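Local atomic coordinates of extracellular ligand-binding receptor (Verminephrobacter eiseniae, PDB entry 4M88), a protein that probably binds an amino acid or similar small solute outside the cytoplasmic membrane and passes it to an ABC transporter. Residues A[58-63]-A[90-95]; A[102-107]-A[288-293]; A[121-126]-A[342-347]; A[131-136]-A[162-167]; A[295-300]-A[330-335]. All blocks are in the same frame, centred on the assembly; numbering follows the deposited sequence.

Interaction 1: A[58-63]-A[90-95]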
# COMPACT_ATOMS: atom_id res chain seq x y z
N GLU A 58 -15.97 -6.04 -10.83
CA GLU A 58 -16.94 -7.12 -11.01
C GLU A 58 -16.52 -8.35 -10.22
O GLU A 58 -17.35 -8.98 -9.57
CB GLU A 58 -17.09 -7.49 -12.48
CG GLU A 58 -18.42 -7.09 -13.07
CD GLU A 58 -19.61 -7.56 -12.25
OE1 GLU A 58 -19.58 -8.69 -11.72
OE2 GLU A 58 -20.57 -6.78 -12.14
N GLY A 59 -15.23 -8.67 -10.26
CA GLY A 59 -14.72 -9.82 -9.55
C GLY A 59 -14.86 -9.64 -8.06
O GLY A 59 -15.16 -10.58 -7.33
N PHE A 60 -14.63 -8.41 -7.59
CA PHE A 60 -14.77 -8.15 -6.16
C PHE A 60 -16.22 -8.29 -5.72
O PHE A 60 -16.51 -8.94 -4.71
CB PHE A 60 -14.26 -6.77 -5.78
CG PHE A 60 -14.15 -6.57 -4.30
CD1 PHE A 60 -13.01 -6.94 -3.63
CD2 PHE A 60 -15.21 -6.04 -3.58
CE1 PHE A 60 -12.90 -6.77 -2.25
CE2 PHE A 60 -15.12 -5.88 -2.20
CZ PHE A 60 -13.96 -6.24 -1.54
N ALA A 61 -17.12 -7.67 -6.48
CA ALA A 61 -18.56 -7.76 -6.21
C ALA A 61 -19.02 -9.21 -6.13
O ALA A 61 -19.84 -9.56 -5.27
CB ALA A 61 -19.34 -7.02 -7.29
N GLU A 62 -18.52 -10.04 -7.04
CA GLU A 62 -18.84 -11.47 -7.03
C GLU A 62 -18.32 -12.20 -5.80
O GLU A 62 -19.01 -13.04 -5.22
CB GLU A 62 -18.28 -12.14 -8.29
CG GLU A 62 -18.92 -11.69 -9.58
CD GLU A 62 -18.25 -12.28 -10.80
OE1 GLU A 62 -17.38 -13.17 -10.63
OE2 GLU A 62 -18.58 -11.86 -11.93
N GLN A 63 -17.09 -11.91 -5.40
CA GLN A 63 -16.47 -12.63 -4.29
C GLN A 63 -16.93 -12.20 -2.90
O GLN A 63 -16.88 -12.99 -1.96
CB GLN A 63 -14.94 -12.55 -4.37
CG GLN A 63 -14.36 -13.25 -5.59
CD GLN A 63 -14.87 -14.67 -5.73
OE1 GLN A 63 -14.99 -15.40 -4.75
NE2 GLN A 63 -15.20 -15.06 -6.95
N ASP A 90 -21.10 0.20 -4.07
CA ASP A 90 -22.21 -0.74 -3.89
C ASP A 90 -22.67 -0.78 -2.44
O ASP A 90 -23.62 -1.51 -2.10
CB ASP A 90 -21.80 -2.14 -4.34
CG ASP A 90 -21.88 -2.32 -5.85
OD1 ASP A 90 -22.22 -1.34 -6.55
OD2 ASP A 90 -21.61 -3.44 -6.33
N LYS A 91 -22.01 -0.00 -1.59
CA LYS A 91 -22.30 0.08 -0.15
C LYS A 91 -22.34 -1.30 0.51
O LYS A 91 -23.17 -1.56 1.37
CB LYS A 91 -23.60 0.85 0.10
CG LYS A 91 -23.73 2.09 -0.79
CD LYS A 91 -23.92 3.36 0.03
CE LYS A 91 -25.29 3.38 0.69
NZ LYS A 91 -25.36 4.35 1.82
N LEU A 92 -21.43 -2.17 0.09
CA LEU A 92 -21.39 -3.55 0.56
C LEU A 92 -21.19 -3.64 2.07
O LEU A 92 -21.67 -4.58 2.69
CB LEU A 92 -20.28 -4.32 -0.15
CG LEU A 92 -20.42 -4.44 -1.66
CD1 LEU A 92 -19.28 -5.25 -2.23
CD2 LEU A 92 -21.77 -5.06 -2.03
N LEU A 93 -20.48 -2.67 2.64
CA LEU A 93 -20.15 -2.70 4.06
C LEU A 93 -21.27 -2.22 4.99
O LEU A 93 -21.21 -2.46 6.20
CB LEU A 93 -18.87 -1.89 4.34
CG LEU A 93 -17.61 -2.48 3.73
CD1 LEU A 93 -16.39 -1.62 4.11
CD2 LEU A 93 -17.44 -3.91 4.21
N ASP A 94 -22.29 -1.56 4.44
CA ASP A 94 -23.34 -0.96 5.28
C ASP A 94 -24.01 -1.92 6.27
O ASP A 94 -24.27 -1.56 7.42
CB ASP A 94 -24.40 -0.28 4.42
CG ASP A 94 -23.94 1.06 3.87
OD1 ASP A 94 -22.75 1.41 4.05
OD2 ASP A 94 -24.76 1.75 3.25
N THR A 95 -24.32 -3.13 5.82
CA THR A 95 -24.99 -4.08 6.71
C THR A 95 -24.21 -5.38 6.91
O THR A 95 -24.69 -6.32 7.56
CB THR A 95 -26.41 -4.41 6.21
OG1 THR A 95 -26.36 -4.68 4.80
CG2 THR A 95 -27.34 -3.22 6.45
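F60 and L92 meet edge to methyl where two elements flanking the five-stranded parallel sheet of an alpha/beta lobe, the type found in leucine-binding-protein relatives, come side by side. F60 stands on helix 57-68; L92 belongs to the turn that follows helix 81-89 and leads to strand 99-101. The aromatic ring presents its rim rather than a face: L92 CD1 lies close to the ring plane, 4.2 Å from F60 CE2. The F60 ring reaches this position because CG lies anti to the backbone N (chi1 -169°), which swings it from the helix surface toward the loop, although its CB starts off to one side. L92 instead aims its CB at the helix and extends its CD1 branch, while CD2 lies farther from the ring. L92 also touches F64 of the same helix, and F60 also packs on A83 and M87 of helix 81-89. The second approach is of a different kind. The methyl of A61 lies 4.3 Å from D90 OD2, an unbonded contact. The carboxylate of D90 is engaged elsewhere, in a salt bridge to R86, which also pairs with E58, so the arginine stands between two acidic groups that do not touch. Immediately after D90, K91 takes a positive phi in a Schellman motif, which ends helix 81-89 and turns the chain so that L92 faces F60. A type I turn then runs from K91 to D94, with D94 N donating to K91 O at 3.2 Å.

Interaction 2: A[102-107]-A[288-293]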
# COMPACT_ATOMS: atom_id res chain seq x y z
N ASN A 102 -7.05 -2.37 6.35
CA ASN A 102 -6.16 -1.89 5.30
C ASN A 102 -6.78 -1.96 3.91
O ASN A 102 -7.71 -2.74 3.66
CB ASN A 102 -4.78 -2.57 5.32
CG ASN A 102 -3.69 -1.69 4.74
OD1 ASN A 102 -3.63 -0.49 5.01
ND2 ASN A 102 -2.83 -2.28 3.90
N GLY A 103 -6.28 -1.12 3.02
CA GLY A 103 -6.72 -1.09 1.64
C GLY A 103 -5.55 -0.56 0.83
O GLY A 103 -4.83 0.34 1.28
N VAL A 104 -5.34 -1.15 -0.35
CA VAL A 104 -4.32 -0.71 -1.29
C VAL A 104 -5.00 -0.47 -2.62
O VAL A 104 -5.66 -1.37 -3.14
CB VAL A 104 -3.26 -1.80 -1.50
CG1 VAL A 104 -2.21 -1.36 -2.54
CG2 VAL A 104 -2.61 -2.17 -0.18
N PRO A 105 -4.82 0.72 -3.22
CA PRO A 105 -3.96 1.83 -2.81
C PRO A 105 -4.63 2.72 -1.78
O PRO A 105 -5.85 2.64 -1.59
CB PRO A 105 -3.82 2.63 -4.11
CG PRO A 105 -5.14 2.44 -4.78
CD PRO A 105 -5.55 1.02 -4.47
N GLY A 106 -3.82 3.57 -1.15
CA GLY A 106 -4.32 4.54 -0.20
C GLY A 106 -4.81 5.82 -0.85
O GLY A 106 -4.61 6.91 -0.32
N ALA A 107 -5.48 5.69 -2.00
CA ALA A 107 -5.98 6.86 -2.72
C ALA A 107 -6.92 7.69 -1.86
O ALA A 107 -7.70 7.14 -1.07
CB ALA A 107 -6.68 6.43 -4.01
N GLN A 288 4.81 -7.74 1.33
CA GLN A 288 4.86 -8.78 2.36
C GLN A 288 4.73 -8.15 3.74
O GLN A 288 3.98 -8.63 4.58
CB GLN A 288 6.16 -9.58 2.26
CG GLN A 288 6.17 -10.47 1.02
CD GLN A 288 7.53 -10.99 0.67
OE1 GLN A 288 8.54 -10.49 1.15
NE2 GLN A 288 7.58 -12.02 -0.18
N LEU A 289 5.45 -7.06 3.98
CA LEU A 289 5.40 -6.42 5.29
C LEU A 289 4.03 -5.82 5.55
O LEU A 289 3.52 -5.88 6.66
CB LEU A 289 6.51 -5.37 5.44
CG LEU A 289 6.50 -4.59 6.76
CD1 LEU A 289 6.59 -5.53 7.95
CD2 LEU A 289 7.69 -3.63 6.78
N GLU A 290 3.42 -5.26 4.51
CA GLU A 290 2.07 -4.69 4.63
C GLU A 290 1.06 -5.76 5.00
O GLU A 290 0.17 -5.52 5.82
CB GLU A 290 1.65 -4.01 3.32
CG GLU A 290 0.32 -3.29 3.41
CD GLU A 290 0.22 -2.11 2.45
OE1 GLU A 290 1.06 -2.00 1.52
OE2 GLU A 290 -0.69 -1.27 2.64
N GLY A 291 1.19 -6.93 4.39
CA GLY A 291 0.25 -8.02 4.67
C GLY A 291 0.45 -8.50 6.10
O GLY A 291 -0.50 -8.75 6.83
N TYR A 292 1.70 -8.61 6.51
CA TYR A 292 2.02 -9.02 7.87
C TYR A 292 1.45 -8.04 8.90
O TYR A 292 0.81 -8.45 9.87
CB TYR A 292 3.54 -9.17 8.01
CG TYR A 292 4.01 -9.45 9.42
CD1 TYR A 292 4.15 -10.76 9.86
CD2 TYR A 292 4.32 -8.41 10.30
CE1 TYR A 292 4.60 -11.03 11.15
CE2 TYR A 292 4.76 -8.67 11.59
CZ TYR A 292 4.88 -9.98 12.01
OH TYR A 292 5.32 -10.24 13.29
N LEU A 293 1.65 -6.75 8.68
CA LEU A 293 1.18 -5.74 9.64
C LEU A 293 -0.34 -5.61 9.64
O LEU A 293 -0.95 -5.31 10.68
CB LEU A 293 1.83 -4.38 9.37
CG LEU A 293 3.31 -4.31 9.75
CD1 LEU A 293 3.96 -3.00 9.29
CD2 LEU A 293 3.50 -4.50 11.25
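In the loop after strand 99-101 of the parallel sheet, at the strand ends that commonly face the interlobe cleft in periplasmic-binding-protein folds, N102 donates to E290 of helix 286-303. The bond from N102 ND2 to E290 OE2 is short and nearly straight, 2.7 Å with an N-H...O angle of 163°. OE2 lies almost in the plane of the amide, yet ND2 meets the carboxylate on its anti side, 23° out of that plane. The side chains cross at about a right angle. E290 gets there by running out extended, CG anti to its own N (chi1 -175°). Its other oxygen, OE1, makes a salt bridge to R122, while N102 OD1 accepts from the backbone N atoms of V121 and R122, and ND2 also bonds S77 OG. Amide and carboxylate are thus each held at both ends, which fixes their rotation within a buried site. With an alanine at E290, N102 ND2 would probably be left with S77 alone of the two partners named, and the buried guanidinium of R122 without its carboxylate mate. Alongside the polar pair, V104 lays a methyl against the acid, its CG2 3.5 Å from E290 OE2.

Interaction 3: A[121-126]-A[342-347]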
# COMPACT_ATOMS: atom_id res chain seq x y z
N VAL A 121 -4.16 0.91 7.55
CA VAL A 121 -2.91 0.68 8.27
C VAL A 121 -1.78 1.51 7.64
O VAL A 121 -0.90 1.99 8.34
CB VAL A 121 -2.56 -0.82 8.31
CG1 VAL A 121 -1.23 -1.05 8.98
CG2 VAL A 121 -3.65 -1.58 9.07
N ARG A 122 -1.81 1.67 6.32
CA ARG A 122 -0.79 2.47 5.66
C ARG A 122 -1.21 3.93 5.64
O ARG A 122 -2.41 4.25 5.62
CB ARG A 122 -0.58 2.01 4.22
CG ARG A 122 -1.87 2.07 3.39
CD ARG A 122 -1.58 2.06 1.91
NE ARG A 122 -0.59 1.03 1.60
CZ ARG A 122 0.37 1.16 0.68
NH1 ARG A 122 1.22 0.17 0.46
NH2 ARG A 122 0.46 2.29 -0.01
N ALA A 123 -0.23 4.83 5.64
CA ALA A 123 -0.51 6.25 5.44
C ALA A 123 -1.15 6.43 4.07
O ALA A 123 -0.93 5.62 3.15
CB ALA A 123 0.78 7.06 5.53
N GLY A 124 -1.95 7.48 3.92
CA GLY A 124 -2.62 7.70 2.65
C GLY A 124 -1.72 8.30 1.57
O GLY A 124 -0.69 8.90 1.87
N ASP A 125 -2.13 8.13 0.31
CA ASP A 125 -1.47 8.75 -0.83
C ASP A 125 -1.33 10.25 -0.62
O ASP A 125 -0.33 10.84 -1.04
CB ASP A 125 -2.24 8.48 -2.13
CG ASP A 125 -2.04 7.06 -2.65
OD1 ASP A 125 -1.37 6.27 -1.96
OD2 ASP A 125 -2.56 6.76 -3.75
N LYS A 126 -2.30 10.88 0.04
CA LYS A 126 -2.25 12.34 0.18
C LYS A 126 -1.05 12.78 1.01
O LYS A 126 -0.31 13.70 0.63
CB LYS A 126 -3.55 12.87 0.79
CG LYS A 126 -3.58 14.38 0.96
CD LYS A 126 -4.98 14.88 1.29
CE LYS A 126 -4.94 16.35 1.69
NZ LYS A 126 -6.31 16.93 1.67
N ARG A 342 0.37 7.76 10.43
CA ARG A 342 0.93 8.90 9.70
C ARG A 342 2.42 8.71 9.40
O ARG A 342 3.15 9.67 9.11
CB ARG A 342 0.71 10.21 10.47
CG ARG A 342 -0.68 10.84 10.28
CD ARG A 342 -0.67 12.33 10.69
NE ARG A 342 -0.72 13.23 9.53
CZ ARG A 342 0.11 14.25 9.31
NH1 ARG A 342 1.08 14.52 10.18
NH2 ARG A 342 -0.03 15.00 8.23
N TYR A 343 2.88 7.46 9.45
CA TYR A 343 4.27 7.15 9.14
C TYR A 343 4.53 7.29 7.64
O TYR A 343 3.91 6.62 6.82
CB TYR A 343 4.63 5.72 9.59
CG TYR A 343 6.06 5.30 9.32
CD1 TYR A 343 7.01 5.28 10.34
CD2 TYR A 343 6.48 4.93 8.04
CE1 TYR A 343 8.32 4.90 10.09
CE2 TYR A 343 7.79 4.55 7.78
CZ TYR A 343 8.70 4.53 8.81
OH TYR A 343 10.00 4.16 8.56
N VAL A 344 5.47 8.15 7.27
CA VAL A 344 5.89 8.26 5.88
C VAL A 344 7.40 8.48 5.88
O VAL A 344 7.91 9.30 6.63
CB VAL A 344 5.17 9.43 5.17
CG1 VAL A 344 5.94 9.86 3.95
CG2 VAL A 344 3.74 9.06 4.80
N ASN A 345 8.13 7.73 5.06
CA ASN A 345 9.58 7.83 5.07
C ASN A 345 10.09 7.64 3.64
O ASN A 345 9.82 6.63 3.01
CB ASN A 345 10.17 6.76 5.99
CG ASN A 345 11.64 6.98 6.32
OD1 ASN A 345 12.27 7.91 5.82
ND2 ASN A 345 12.18 6.13 7.18
N ILE A 346 10.82 8.62 3.13
CA ILE A 346 11.26 8.52 1.74
C ILE A 346 12.61 7.84 1.66
O ILE A 346 13.57 8.30 2.28
CB ILE A 346 11.37 9.90 1.09
CG1 ILE A 346 10.02 10.61 1.12
CG2 ILE A 346 11.86 9.75 -0.34
CD1 ILE A 346 10.07 11.99 0.53
N GLY A 347 12.67 6.75 0.91
CA GLY A 347 13.93 6.09 0.64
C GLY A 347 14.39 6.49 -0.75
O GLY A 347 13.57 6.80 -1.61
O HOH W 1 2.17 4.45 7.24
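A123 sets its single methyl against the backbone of Y343 and the side chain of V344, and this is the tight part of the contact. A123 CB lies 3.4 Å from the carbonyl oxygen Y343 O and 3.6 Å from V344 CG2, while the backbones come as near as 5.2 Å between the CA atoms of A123 and R342. V344 turns its CG2 branch to the methyl: with chi1 at 159°, CG1 is anti to the backbone N and CG2 sits beside that N. V344 also touches Q127 and E131 of helix 125-138 and V253. The looser side is bridged by solvent. One water accepts from A123 N at 2.9 Å and donates to Y343 O at 2.8 Å, so a carbonyl already touched by a methyl gains a polar partner. Farther along, the phenol of Y343 leads away from A123, and N345 ND2 donates to Y343 OH at 3.2 Å, nearly in the amide plane. R342 is exposed; its backbone N hydrogen-bonds a glycerol that probably came from the crystallisation liquor, and D125 OD2 bonds a different one. Residues 121-126 run from strand 118-119 of one sheet into helix 125-138, which packs in the lobe of the other sheet, and 342-347 return into strand 345-349. Two chain crossings between lobes therefore lie together, probably as part of the hinge of this family. The direct touch is van der Waals and the polar link runs through one water, so the two segments are bridged without a direct hydrogen bond.

Interaction 4: A[131-136]-A[162-167]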
# COMPACT_ATOMS: atom_id res chain seq x y z
N GLU A 131 4.50 14.84 1.29
CA GLU A 131 5.89 14.58 1.64
C GLU A 131 6.82 14.63 0.42
O GLU A 131 7.92 15.18 0.49
CB GLU A 131 6.00 13.21 2.31
CG GLU A 131 7.40 12.84 2.74
CD GLU A 131 7.78 13.45 4.07
OE1 GLU A 131 6.96 14.21 4.64
OE2 GLU A 131 8.91 13.17 4.55
N ILE A 132 6.38 14.06 -0.70
CA ILE A 132 7.18 14.10 -1.93
C ILE A 132 7.39 15.53 -2.39
O ILE A 132 8.50 15.92 -2.76
CB ILE A 132 6.51 13.34 -3.07
CG1 ILE A 132 6.75 11.86 -2.94
CG2 ILE A 132 7.09 13.77 -4.42
CD1 ILE A 132 6.06 11.06 -4.00
N VAL A 133 6.33 16.33 -2.34
CA VAL A 133 6.45 17.70 -2.81
C VAL A 133 7.35 18.53 -1.89
O VAL A 133 8.12 19.37 -2.36
CB VAL A 133 5.07 18.35 -3.05
CG1 VAL A 133 5.25 19.77 -3.55
CG2 VAL A 133 4.31 17.54 -4.08
N SER A 134 7.28 18.28 -0.59
CA SER A 134 8.20 18.90 0.36
C SER A 134 9.65 18.51 0.05
O SER A 134 10.57 19.34 0.06
CB SER A 134 7.83 18.47 1.79
OG SER A 134 8.84 18.85 2.71
N HIS A 135 9.86 17.22 -0.21
CA HIS A 135 11.19 16.69 -0.49
C HIS A 135 11.74 17.31 -1.77
O HIS A 135 12.91 17.70 -1.83
CB HIS A 135 11.10 15.17 -0.61
CG HIS A 135 12.39 14.50 -0.99
ND1 HIS A 135 13.38 14.22 -0.08
CD2 HIS A 135 12.82 14.03 -2.19
CE1 HIS A 135 14.38 13.61 -0.70
NE2 HIS A 135 14.06 13.49 -1.98
N ALA A 136 10.89 17.43 -2.79
CA ALA A 136 11.31 18.01 -4.06
C ALA A 136 11.82 19.43 -3.85
O ALA A 136 12.82 19.84 -4.43
CB ALA A 136 10.17 17.98 -5.08
N GLN A 162 -1.78 18.51 -7.36
CA GLN A 162 -2.04 19.92 -7.69
C GLN A 162 -2.29 20.74 -6.43
O GLN A 162 -1.81 21.87 -6.31
CB GLN A 162 -3.23 20.04 -8.65
CG GLN A 162 -3.00 19.38 -10.00
CD GLN A 162 -4.25 19.39 -10.88
OE1 GLN A 162 -5.36 19.64 -10.41
NE2 GLN A 162 -4.07 19.12 -12.17
N GLU A 163 -3.04 20.18 -5.49
CA GLU A 163 -3.35 20.91 -4.25
C GLU A 163 -2.10 21.03 -3.37
O GLU A 163 -1.87 22.07 -2.74
CB GLU A 163 -4.47 20.21 -3.48
CG GLU A 163 -4.81 20.86 -2.15
CD GLU A 163 -5.50 22.22 -2.29
OE1 GLU A 163 -5.93 22.57 -3.42
OE2 GLU A 163 -5.62 22.93 -1.27
N ALA A 164 -1.28 19.98 -3.35
CA ALA A 164 -0.06 19.98 -2.56
C ALA A 164 0.92 21.03 -3.06
O ALA A 164 1.54 21.74 -2.26
CB ALA A 164 0.59 18.60 -2.57
N VAL A 165 1.07 21.12 -4.37
CA VAL A 165 2.01 22.06 -4.98
C VAL A 165 1.57 23.51 -4.76
O VAL A 165 2.40 24.41 -4.58
CB VAL A 165 2.21 21.77 -6.49
CG1 VAL A 165 2.86 22.92 -7.19
CG2 VAL A 165 3.03 20.50 -6.69
N LYS A 166 0.27 23.74 -4.74
CA LYS A 166 -0.17 25.12 -4.61
C LYS A 166 -0.15 25.60 -3.14
O LYS A 166 -0.27 26.79 -2.87
CB LYS A 166 -1.50 25.37 -5.34
CG LYS A 166 -2.76 25.27 -4.52
CD LYS A 166 -3.98 25.68 -5.34
CE LYS A 166 -4.14 24.82 -6.59
NZ LYS A 166 -5.50 24.94 -7.21
N THR A 167 0.05 24.66 -2.22
CA THR A 167 0.19 24.98 -0.80
C THR A 167 1.49 24.51 -0.14
O THR A 167 1.52 24.32 1.07
CB THR A 167 -0.97 24.40 0.04
OG1 THR A 167 -0.92 22.97 0.00
CG2 THR A 167 -2.32 24.87 -0.48
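V133 and V165 stand on two helices, 125-138 and 152-166, whose backbones approach to 6.6 Å between the CA atoms of these two residues. Both segments are helical, apart from T167 just past the end of the second, and each keeps its own bonding ladder, as in H135 N to E131 O at 2.9 Å. No hydrogen bond links them, so the contact rests on three small apolar side chains. V133 points at the other helix and does most of the work: both its methyls face V165 CG2, and its CG2 also reaches A164. V133 CG1 lies 3.9 Å from V165 CG2, and V133 CG2 is 4.2 Å from A164 CB. The V165 branch that touches, CG2, sits beside its backbone N, with CG1 anti to that N (chi1 165°), and the valine side chains cross at about a right angle rather than running alongside. A164 points its CB toward the partner helix and meets V133 with that methyl. Beyond this pair V133 also meets V168 and I173, while V165 packs on L175 of strand 174-180, so the cluster continues into the sheet. Near the end of its helix T167 turns OG1 back on the backbone, donating to E163 O at 3.0 Å, tilted 26° from that carbonyl's plane. Strand 143-149, helix 152-166 and strand 174-180 form a beta-alpha-beta crossover between neighbouring parallel strands, and helix 125-138 precedes the first of them: the pairing of helices against a parallel core characteristic of the alpha/beta lobes of periplasmic binding proteins.

Interaction 5: A[295-300]-A[330-335]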
# COMPACT_ATOMS: atom_id res chain seq x y z
N ALA A 295 -2.49 -8.06 9.05
CA ALA A 295 -2.96 -9.22 9.81
C ALA A 295 -2.61 -9.07 11.28
O ALA A 295 -3.42 -9.38 12.15
CB ALA A 295 -2.37 -10.51 9.23
N ARG A 296 -1.40 -8.59 11.58
CA ARG A 296 -1.01 -8.44 12.97
C ARG A 296 -1.85 -7.40 13.73
O ARG A 296 -2.07 -7.53 14.93
CB ARG A 296 0.48 -8.10 13.09
CG ARG A 296 0.94 -8.05 14.53
CD ARG A 296 2.45 -8.20 14.64
NE ARG A 296 2.87 -7.99 16.02
CZ ARG A 296 4.14 -7.94 16.40
NH1 ARG A 296 5.10 -8.11 15.49
NH2 ARG A 296 4.44 -7.73 17.68
N THR A 297 -2.32 -6.38 13.02
CA THR A 297 -3.23 -5.40 13.62
C THR A 297 -4.49 -6.08 14.13
O THR A 297 -4.94 -5.81 15.26
CB THR A 297 -3.62 -4.35 12.57
OG1 THR A 297 -2.45 -3.61 12.24
CG2 THR A 297 -4.68 -3.41 13.11
N VAL A 298 -5.05 -6.97 13.33
CA VAL A 298 -6.20 -7.74 13.76
C VAL A 298 -5.86 -8.60 14.98
O VAL A 298 -6.61 -8.63 15.95
CB VAL A 298 -6.75 -8.63 12.64
CG1 VAL A 298 -7.80 -9.57 13.19
CG2 VAL A 298 -7.34 -7.76 11.53
N GLY A 299 -4.71 -9.27 14.92
CA GLY A 299 -4.25 -10.10 16.03
C GLY A 299 -4.06 -9.31 17.31
O GLY A 299 -4.51 -9.72 18.38
N GLU A 300 -3.40 -8.16 17.21
CA GLU A 300 -3.16 -7.36 18.42
C GLU A 300 -4.46 -6.81 19.00
O GLU A 300 -4.62 -6.73 20.22
CB GLU A 300 -2.15 -6.24 18.17
CG GLU A 300 -0.75 -6.73 17.72
CD GLU A 300 -0.00 -7.54 18.77
OE1 GLU A 300 -0.40 -7.54 19.96
OE2 GLU A 300 1.01 -8.19 18.40
N PHE A 330 6.22 0.07 15.36
CA PHE A 330 5.29 0.66 14.40
C PHE A 330 4.00 0.98 15.14
O PHE A 330 3.35 0.08 15.70
CB PHE A 330 5.03 -0.29 13.23
CG PHE A 330 4.11 0.28 12.18
CD1 PHE A 330 4.57 1.25 11.30
CD2 PHE A 330 2.79 -0.16 12.08
CE1 PHE A 330 3.73 1.78 10.33
CE2 PHE A 330 1.94 0.37 11.11
CZ PHE A 330 2.42 1.34 10.24
N HIS A 331 3.65 2.26 15.18
CA HIS A 331 2.52 2.71 15.98
C HIS A 331 1.28 2.83 15.12
O HIS A 331 1.35 3.18 13.94
CB HIS A 331 2.81 4.08 16.60
CG HIS A 331 3.97 4.09 17.53
ND1 HIS A 331 3.85 4.34 18.88
CD2 HIS A 331 5.29 3.88 17.31
CE1 HIS A 331 5.04 4.29 19.44
NE2 HIS A 331 5.93 4.01 18.51
N LEU A 332 0.13 2.54 15.73
CA LEU A 332 -1.17 2.70 15.09
C LEU A 332 -2.13 3.25 16.12
O LEU A 332 -2.08 2.87 17.29
CB LEU A 332 -1.72 1.36 14.62
CG LEU A 332 -1.17 0.79 13.32
CD1 LEU A 332 -1.76 -0.58 13.09
CD2 LEU A 332 -1.53 1.70 12.16
N ASP A 333 -3.01 4.14 15.67
CA ASP A 333 -4.03 4.71 16.54
C ASP A 333 -5.26 5.01 15.70
O ASP A 333 -5.19 5.81 14.77
CB ASP A 333 -3.52 6.01 17.16
CG ASP A 333 -4.47 6.57 18.21
OD1 ASP A 333 -5.49 5.92 18.53
OD2 ASP A 333 -4.18 7.67 18.75
N PHE A 334 -6.39 4.39 16.05
CA PHE A 334 -7.66 4.66 15.39
C PHE A 334 -8.61 5.46 16.28
O PHE A 334 -9.82 5.48 16.03
CB PHE A 334 -8.32 3.34 14.97
CG PHE A 334 -7.48 2.49 14.05
CD1 PHE A 334 -7.32 2.83 12.71
CD2 PHE A 334 -6.87 1.34 14.52
CE1 PHE A 334 -6.55 2.04 11.85
CE2 PHE A 334 -6.09 0.54 13.67
CZ PHE A 334 -5.93 0.89 12.33
N SER A 335 -8.08 6.12 17.31
CA SER A 335 -8.88 6.90 18.26
C SER A 335 -9.58 8.10 17.61
O SER A 335 -10.66 8.50 18.06
CB SER A 335 -8.00 7.47 19.38
OG SER A 335 -7.45 6.45 20.19
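A threonine hydroxyl pressed against a leucine methyl is the odd feature here: T297 OG1 lies only 3.2 Å from L332 CD1, close for an oxygen and a methyl carbon with no hydrogen bond between them. The hydroxyl is nonetheless provided for, since OG1 sits beside its backbone N (chi1 -66°) and hydrogen-bonds L293 O one turn back along helix 286-303. The same torsion puts CG2 anti to the backbone N, directing that methyl to a second partner. T297 CG2 comes to the rim of the F334 ring, near its plane, 4.2 Å from F334 CE2. L332 crosses T297 at about a right angle and offers both threonine branches the same methyl, with T297 CG2 to L332 CD1 at 4.1 Å. F334 in turn meets F119 edge-to-face, and T297 and F334 both touch L319 of helix 312-321. Strand 330-332 pairs in an antiparallel fashion with strand 325-327, so this contact seats a small two-stranded sheet on the long helix. At D333 an Asx turn shapes the chain: D333 OD1 accepts from S335 N at 2.9 Å, approached from above the carboxylate plane, and also from S335 OG at 2.6 Å through its syn lone pair. On the helix R296 NE meets the anti lone pair of E300 OE2 at 3.0 Å, and the arginine has a further carboxylate partner in E269. The polar groups thus find their mates within their own element or elsewhere, and what joins the two segments is van der Waals contact without a bond across them, the buried hydroxyl being satisfied by its hydrogen bond to L293 O.

Overall arrangement
Interaction 2 is the innermost, its centre about 4 Å from the centre of the chain, and the one that bonds side chain to side chain. Interactions 4 and 5 are also buried: 4 is apolar, 5 mixes a hydroxyl with methyl and ring contacts; interactions 1 and 3 are only partly buried. Interactions 2 and 5 share helix 286-303, and L293 of the former packs on F330 of the latter. Interactions 3 and 4 share helix 125-138, where V344 touches E131, and I346 touches E131 and H135. The E290-R122 salt bridge joins interactions 2 and 3, tying the charged centre to the interlobe crossing. Interaction 1 stands apart on one lobe's periphery, its centre about 34 Å from that of interaction 4 in the other.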